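Local coordinates for protein dephospho-CoA kinase (Mycobacterium paratuberculosis, PDB 6N39) that probably transfers phosphate from ATP to the 3'-hydroxyl of dephospho-CoA, the last step of coenzyme A synthesis, and carries a C-terminal UPF0157 (GrpB) domain that supports folding, at residues 250-254 with 255-259; 351-354 with 355-358. All coordinates share one frame; numbering follows the deposited sequence.

Interaction 1. Residues 250-254 with 255-259. With ACT (acetate ion), chain C.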
ATOM      1  N   VAL A 250      -1.285  13.374  -5.656  1.00 31.64           N
ATOM      2  CA  VAL A 250      -1.962  12.079  -5.684  1.00 33.81           C
ATOM      3  C   VAL A 250      -3.212  12.214  -4.834  1.00 37.26           C
ATOM      4  O   VAL A 250      -3.137  12.723  -3.714  1.00 36.47           O
ATOM      5  CB  VAL A 250      -1.062  10.945  -5.154  1.00 31.97           C
ATOM      6  CG1 VAL A 250      -1.770   9.580  -5.254  1.00 24.16           C
ATOM      7  CG2 VAL A 250       0.270  10.927  -5.902  1.00 28.93           C
ATOM      8  N   ASP A 251      -4.362  11.793  -5.363  1.00 33.29           N
ATOM      9  CA  ASP A 251      -5.626  12.136  -4.712  1.00 33.23           C
ATOM     10  C   ASP A 251      -6.605  10.973  -4.759  1.00 32.89           C
ATOM     11  O   ASP A 251      -6.740  10.302  -5.783  1.00 32.87           O
ATOM     12  CB  ASP A 251      -6.292  13.350  -5.372  1.00 33.30           C
ATOM     13  CG  ASP A 251      -5.445  14.609  -5.284  1.00 36.66           C
ATOM     14  OD1 ASP A 251      -5.618  15.373  -4.308  1.00 35.95           O
ATOM     15  OD2 ASP A 251      -4.610  14.838  -6.194  1.00 33.11           O
ATOM     16  N   HIS A 252      -7.326  10.782  -3.659  1.00 31.66           N
ATOM     17  CA  HIS A 252      -8.456   9.861  -3.597  1.00 31.78           C
ATOM     18  C   HIS A 252      -9.648  10.521  -4.289  1.00 30.93           C
ATOM     19  O   HIS A 252     -10.041  11.628  -3.919  1.00 34.93           O
ATOM     20  CB  HIS A 252      -8.746   9.558  -2.125  1.00 30.01           C
ATOM     21  CG  HIS A 252      -9.832   8.548  -1.883  1.00 29.79           C
ATOM     22  ND1 HIS A 252     -10.456   8.426  -0.659  1.00 35.67           N
ATOM     23  CD2 HIS A 252     -10.404   7.621  -2.687  1.00 35.01           C
ATOM     24  CE1 HIS A 252     -11.357   7.461  -0.717  1.00 32.87           C
ATOM     25  NE2 HIS A 252     -11.348   6.956  -1.936  1.00 35.42           N
ATOM     26  N   VAL A 253     -10.198   9.883  -5.320  1.00 33.62           N
ATOM     27  CA  VAL A 253     -11.278  10.476  -6.099  1.00 33.24           C
ATOM     28  C   VAL A 253     -12.417   9.468  -6.228  1.00 39.69           C
ATOM     29  O   VAL A 253     -12.337   8.342  -5.740  1.00 32.97           O
ATOM     30  CB  VAL A 253     -10.797  10.945  -7.488  1.00 33.08           C
ATOM     31  CG1 VAL A 253      -9.716  12.026  -7.335  1.00 32.28           C
ATOM     32  CG2 VAL A 253     -10.242   9.746  -8.280  1.00 29.07           C
ATOM     33  N   GLY A 254     -13.477   9.879  -6.915  1.00 34.86           N
ATOM     34  CA  GLY A 254     -14.562   8.963  -7.193  1.00 33.27           C
ATOM     35  C   GLY A 254     -15.482   8.765  -6.003  1.00 34.35           C
ATOM     36  O   GLY A 254     -15.398   9.450  -4.974  1.00 36.80           O
ATOM     37  N   SER A 255     -16.381   7.786  -6.152  1.00 38.22           N
ATOM     38  CA  SER A 255     -17.467   7.618  -5.185  1.00 40.35           C
ATOM     39  C   SER A 255     -16.972   7.221  -3.799  1.00 42.22           C
ATOM     40  O   SER A 255     -17.605   7.586  -2.800  1.00 38.83           O
ATOM     41  CB  SER A 255     -18.466   6.568  -5.670  1.00 41.87           C
ATOM     42  OG  SER A 255     -19.396   7.126  -6.572  1.00 42.21           O
ATOM     43  N   THR A 256     -15.873   6.456  -3.705  1.00 37.15           N
ATOM     44  CA  THR A 256     -15.405   6.083  -2.372  1.00 44.85           C
ATOM     45  C   THR A 256     -14.744   7.242  -1.642  1.00 43.25           C
ATOM     46  O   THR A 256     -14.487   7.109  -0.445  1.00 37.22           O
ATOM     47  CB  THR A 256     -14.431   4.884  -2.397  1.00 40.21           C
ATOM     48  OG1 THR A 256     -13.212   5.238  -3.048  1.00 35.17           O
ATOM     49  CG2 THR A 256     -15.052   3.662  -3.097  1.00 42.58           C
ATOM     50  N   ALA A 257     -14.504   8.377  -2.307  1.00 40.27           N
ATOM     51  CA  ALA A 257     -13.930   9.551  -1.655  1.00 41.32           C
ATOM     52  C   ALA A 257     -14.973  10.499  -1.070  1.00 45.71           C
ATOM     53  O   ALA A 257     -14.601  11.473  -0.408  1.00 46.42           O
ATOM     54  CB  ALA A 257     -13.046  10.333  -2.634  1.00 33.84           C
ATOM     55  N   LEU A 258     -16.257  10.258  -1.293  1.00 47.01           N
ATOM     56  CA  LEU A 258     -17.269  11.128  -0.712  1.00 50.11           C
ATOM     57  C   LEU A 258     -17.390  10.889   0.793  1.00 62.41           C
ATOM     58  O   LEU A 258     -17.114   9.789   1.276  1.00 58.68           O
ATOM     59  CB  LEU A 258     -18.618  10.895  -1.379  1.00 44.42           C
ATOM     60  CG  LEU A 258     -18.611  11.127  -2.893  1.00 49.05           C
ATOM     61  CD1 LEU A 258     -19.974  10.822  -3.489  1.00 54.69           C
ATOM     62  CD2 LEU A 258     -18.189  12.556  -3.206  1.00 43.34           C
ATOM     63  N   PRO A 259     -17.784  11.912   1.559  1.00 65.69           N
ATOM     64  CA  PRO A 259     -18.042  11.709   2.990  1.00 71.92           C
ATOM     65  C   PRO A 259     -19.033  10.577   3.215  1.00 69.48           C
ATOM     66  O   PRO A 259     -20.044  10.461   2.514  1.00 60.38           O
ATOM     67  CB  PRO A 259     -18.620  13.056   3.444  1.00 70.31           C
ATOM     68  CG  PRO A 259     -18.052  14.040   2.499  1.00 71.59           C
ATOM     69  CD  PRO A 259     -17.935  13.324   1.170  1.00 69.29           C
TER
HETATM   70  C   ACT C 502     -17.127   7.378  -9.445  1.00 55.87           C
HETATM   71  O   ACT C 502     -18.268   7.582  -8.937  1.00 59.35           O
HETATM   72  OXT ACT C 502     -16.164   6.733  -8.954  1.00 50.74           O
HETATM   73  CH3 ACT C 502     -16.871   7.987 -10.889  1.00 52.30           C
HETATM   74  O   HOH W   1     -13.461   5.888  -5.475  1.00 36.80           O

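Interaction 2. Residues 351-354 with 355-358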
ATOM      1  N   GLN A 351      -8.082  15.475 -15.721  1.00 30.39           N
ATOM      2  CA  GLN A 351      -7.384  15.711 -14.451  1.00 28.68           C
ATOM      3  C   GLN A 351      -8.151  16.679 -13.556  1.00 33.33           C
ATOM      4  O   GLN A 351      -8.244  16.484 -12.335  1.00 30.27           O
ATOM      5  CB  GLN A 351      -5.976  16.242 -14.758  1.00 28.22           C
ATOM      6  CG  GLN A 351      -5.017  16.356 -13.558  1.00 31.75           C
ATOM      7  CD  GLN A 351      -5.123  17.703 -12.854  1.00 37.92           C
ATOM      8  OE1 GLN A 351      -5.537  18.698 -13.456  1.00 31.62           O
ATOM      9  NE2 GLN A 351      -4.734  17.743 -11.581  1.00 30.11           N
ATOM     10  N   GLN A 352      -8.706  17.740 -14.139  1.00 32.97           N
ATOM     11  CA  GLN A 352      -9.443  18.708 -13.328  1.00 33.52           C
ATOM     12  C   GLN A 352     -10.780  18.134 -12.874  1.00 32.22           C
ATOM     13  O   GLN A 352     -11.160  18.267 -11.704  1.00 32.18           O
ATOM     14  CB  GLN A 352      -9.642  19.988 -14.136  1.00 34.25           C
ATOM     15  CG  GLN A 352      -8.321  20.620 -14.567  1.00 35.39           C
ATOM     16  CD  GLN A 352      -7.843  21.626 -13.561  1.00 40.12           C
ATOM     17  OE1 GLN A 352      -8.516  22.628 -13.329  1.00 39.45           O
ATOM     18  NE2 GLN A 352      -6.687  21.363 -12.931  1.00 35.87           N
ATOM     19  N   PHE A 353     -11.484  17.462 -13.787  1.00 30.99           N
ATOM     20  CA  PHE A 353     -12.816  16.955 -13.488  1.00 33.69           C
ATOM     21  C   PHE A 353     -12.788  15.895 -12.392  1.00 30.68           C
ATOM     22  O   PHE A 353     -13.714  15.833 -11.574  1.00 31.46           O
ATOM     23  CB  PHE A 353     -13.461  16.392 -14.763  1.00 30.50           C
ATOM     24  CG  PHE A 353     -14.883  15.964 -14.564  1.00 31.97           C
ATOM     25  CD1 PHE A 353     -15.796  16.828 -13.945  1.00 33.41           C
ATOM     26  CD2 PHE A 353     -15.313  14.706 -14.980  1.00 32.47           C
ATOM     27  CE1 PHE A 353     -17.113  16.446 -13.746  1.00 39.05           C
ATOM     28  CE2 PHE A 353     -16.637  14.324 -14.805  1.00 38.19           C
ATOM     29  CZ  PHE A 353     -17.543  15.192 -14.182  1.00 38.18           C
ATOM     30  N   ALA A 354     -11.753  15.044 -12.355  1.00 33.60           N
ATOM     31  CA  ALA A 354     -11.714  14.014 -11.310  1.00 36.80           C
ATOM     32  C   ALA A 354     -11.702  14.632  -9.908  1.00 38.04           C
ATOM     33  O   ALA A 354     -12.319  14.095  -8.972  1.00 34.22           O
ATOM     34  CB  ALA A 354     -10.498  13.096 -11.507  1.00 29.94           C
ATOM     35  N   LEU A 355     -11.005  15.759  -9.741  1.00 33.50           N
ATOM     36  CA  LEU A 355     -10.979  16.458  -8.452  1.00 34.27           C
ATOM     37  C   LEU A 355     -12.282  17.229  -8.208  1.00 31.62           C
ATOM     38  O   LEU A 355     -12.860  17.212  -7.091  1.00 33.49           O
ATOM     39  CB  LEU A 355      -9.765  17.401  -8.427  1.00 31.27           C
ATOM     40  CG  LEU A 355      -8.376  16.759  -8.636  1.00 38.07           C
ATOM     41  CD1 LEU A 355      -7.284  17.803  -8.735  1.00 31.76           C
ATOM     42  CD2 LEU A 355      -8.021  15.778  -7.503  1.00 32.67           C
ATOM     43  N   LEU A 356     -12.765  17.892  -9.267  1.00 33.03           N
ATOM     44  CA  LEU A 356     -13.977  18.697  -9.148  1.00 33.60           C
ATOM     45  C   LEU A 356     -15.177  17.835  -8.765  1.00 32.53           C
ATOM     46  O   LEU A 356     -16.023  18.263  -7.983  1.00 37.58           O
ATOM     47  CB  LEU A 356     -14.247  19.430 -10.466  1.00 31.41           C
ATOM     48  CG  LEU A 356     -15.608  20.133 -10.597  1.00 35.21           C
ATOM     49  CD1 LEU A 356     -15.792  21.190  -9.499  1.00 36.50           C
ATOM     50  CD2 LEU A 356     -15.817  20.785 -11.995  1.00 34.43           C
ATOM     51  N   PHE A 357     -15.290  16.644  -9.351  1.00 35.27           N
ATOM     52  CA  PHE A 357     -16.463  15.792  -9.146  1.00 34.37           C
ATOM     53  C   PHE A 357     -16.653  15.480  -7.672  1.00 37.13           C
ATOM     54  O   PHE A 357     -17.771  15.577  -7.140  1.00 38.48           O
ATOM     55  CB  PHE A 357     -16.278  14.515  -9.986  1.00 34.67           C
ATOM     56  CG  PHE A 357     -17.478  13.599 -10.045  1.00 37.24           C
ATOM     57  CD1 PHE A 357     -18.600  13.931 -10.782  1.00 40.66           C
ATOM     58  CD2 PHE A 357     -17.444  12.371  -9.408  1.00 38.83           C
ATOM     59  CE1 PHE A 357     -19.686  13.068 -10.855  1.00 37.68           C
ATOM     60  CE2 PHE A 357     -18.511  11.499  -9.490  1.00 41.86           C
ATOM     61  CZ  PHE A 357     -19.637  11.852 -10.213  1.00 39.81           C
ATOM     62  N   VAL A 358     -15.552  15.163  -6.979  1.00 35.58           N
ATOM     63  CA  VAL A 358     -15.619  14.929  -5.536  1.00 39.21           C
ATOM     64  C   VAL A 358     -16.083  16.181  -4.803  1.00 41.29           C
ATOM     65  O   VAL A 358     -16.987  16.119  -3.952  1.00 42.24           O
ATOM     66  CB  VAL A 358     -14.257  14.453  -5.000  1.00 34.53           C
ATOM     67  CG1 VAL A 358     -14.323  14.303  -3.488  1.00 42.55           C
ATOM     68  CG2 VAL A 358     -13.871  13.141  -5.658  1.00 42.49           C
TER

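Interaction 1. Residues 250-254 with 255-259
The imidazole of H252 is held in two ways at once, by A257 over a face and by T256 at the edge. A257 sets its methyl squarely over the middle of the ring: CB stands 3.6 Å from the centroid of the H252 ring and only 3° off the ring normal, a CH-pi contact of nearly ideal aim. At right angles to that approach, NE2 of H252 donates to OG1 of T256 over 2.8 Å, a nearly straight bond (165°) whose acceptor lies close to the ring plane. Methyl and hydroxyl thus restrain the ring from two directions and help to fix its rotation, with NE2 carrying a proton. The T256 hydroxyl can reach it because a chi1 of 67° turns OG1 towards the imidazole. OG1 also donates to a water, which in turn donates to the carbonyl O of V253, so the hydroxyl links the ring to the backbone of V253.

Such a turn illustrates how an edge strand can be ended: strand 249-253, at one margin of the mixed sheet of the GrpB-like domain, passes through G254 into a short 3-10 segment, 255-257. The chain turns at G254, whose carbonyl O accepts from N of A257 at 3.0 Å, closing the turn. On the other side of the turn an acetate, probably from the crystallisation liquor, is gripped by S255 through two bonds, backbone N to OXT at 3.0 Å and OG to O at 2.7 Å. The acetate is also bonded by OH of Y371, while NZ of K375 bonds OG of S255.

Interaction 2. Residues 351-354 with 355-358
Both phenylalanines carry CG anti to the backbone N, F353 at chi1 -175° and F357 at -172°, and one helical turn apart this swings their rings out along the same flank. They meet as an offset edge-to-face pair: the edge of F357 is directed at the face of F353, with centroids 5.6 Å apart and planes at 62°. The closest touch between the rings is CZ of F353 on CD1 of F357, 3.8 Å, while CB of F357 lies over a face of the F353 ring and CD2 of L356 comes up near the plane at its edge.

The i to i+4 spacing, which places two side chains on one flank of an alpha helix, brings the rings together here in helix 349-363 of the GrpB-like domain. Its backbone bonds run regularly through the same turn, N of L356 to O of Q352 at 2.9 Å and N of F357 to O of F353 at 2.8 Å. Y401 lies edge-to-face with F353, and Y371 with F357, extending the aromatic cluster.

Around the helix from the rings, CD1 of L355 packs on NE2 of Q351 at 3.8 Å. The buried amide of Q351 is well satisfied: OE1 accepts from NE2 of Q352 on a lone pair over 2.9 Å and also from the backbone N of G347, while NE2 bonds T275. OE1 of Q352 in turn meets the hydroxyl of T312.

From the N terminus, the kinase portion with its predicted ATP-binding loop comes first, and both contacts follow in the GrpB-like domain. Interaction 1 closes a tight turn as strand 249-253 leaves the mixed sheet; interaction 2, nearly a hundred residues later, lies within helix 349-363. They run in series, neither nested nor crossed, yet the helix packs against the strand and its exit. CD2 of L355 touches CG of D251 at 3.6 Å, and CG2 of V358 reaches N of G254 at 3.5 Å. V253 faces the helix as well, its CG1 3.7 Å from O of A354. The pair thus ties the sheet's edge strand to the helix beside it.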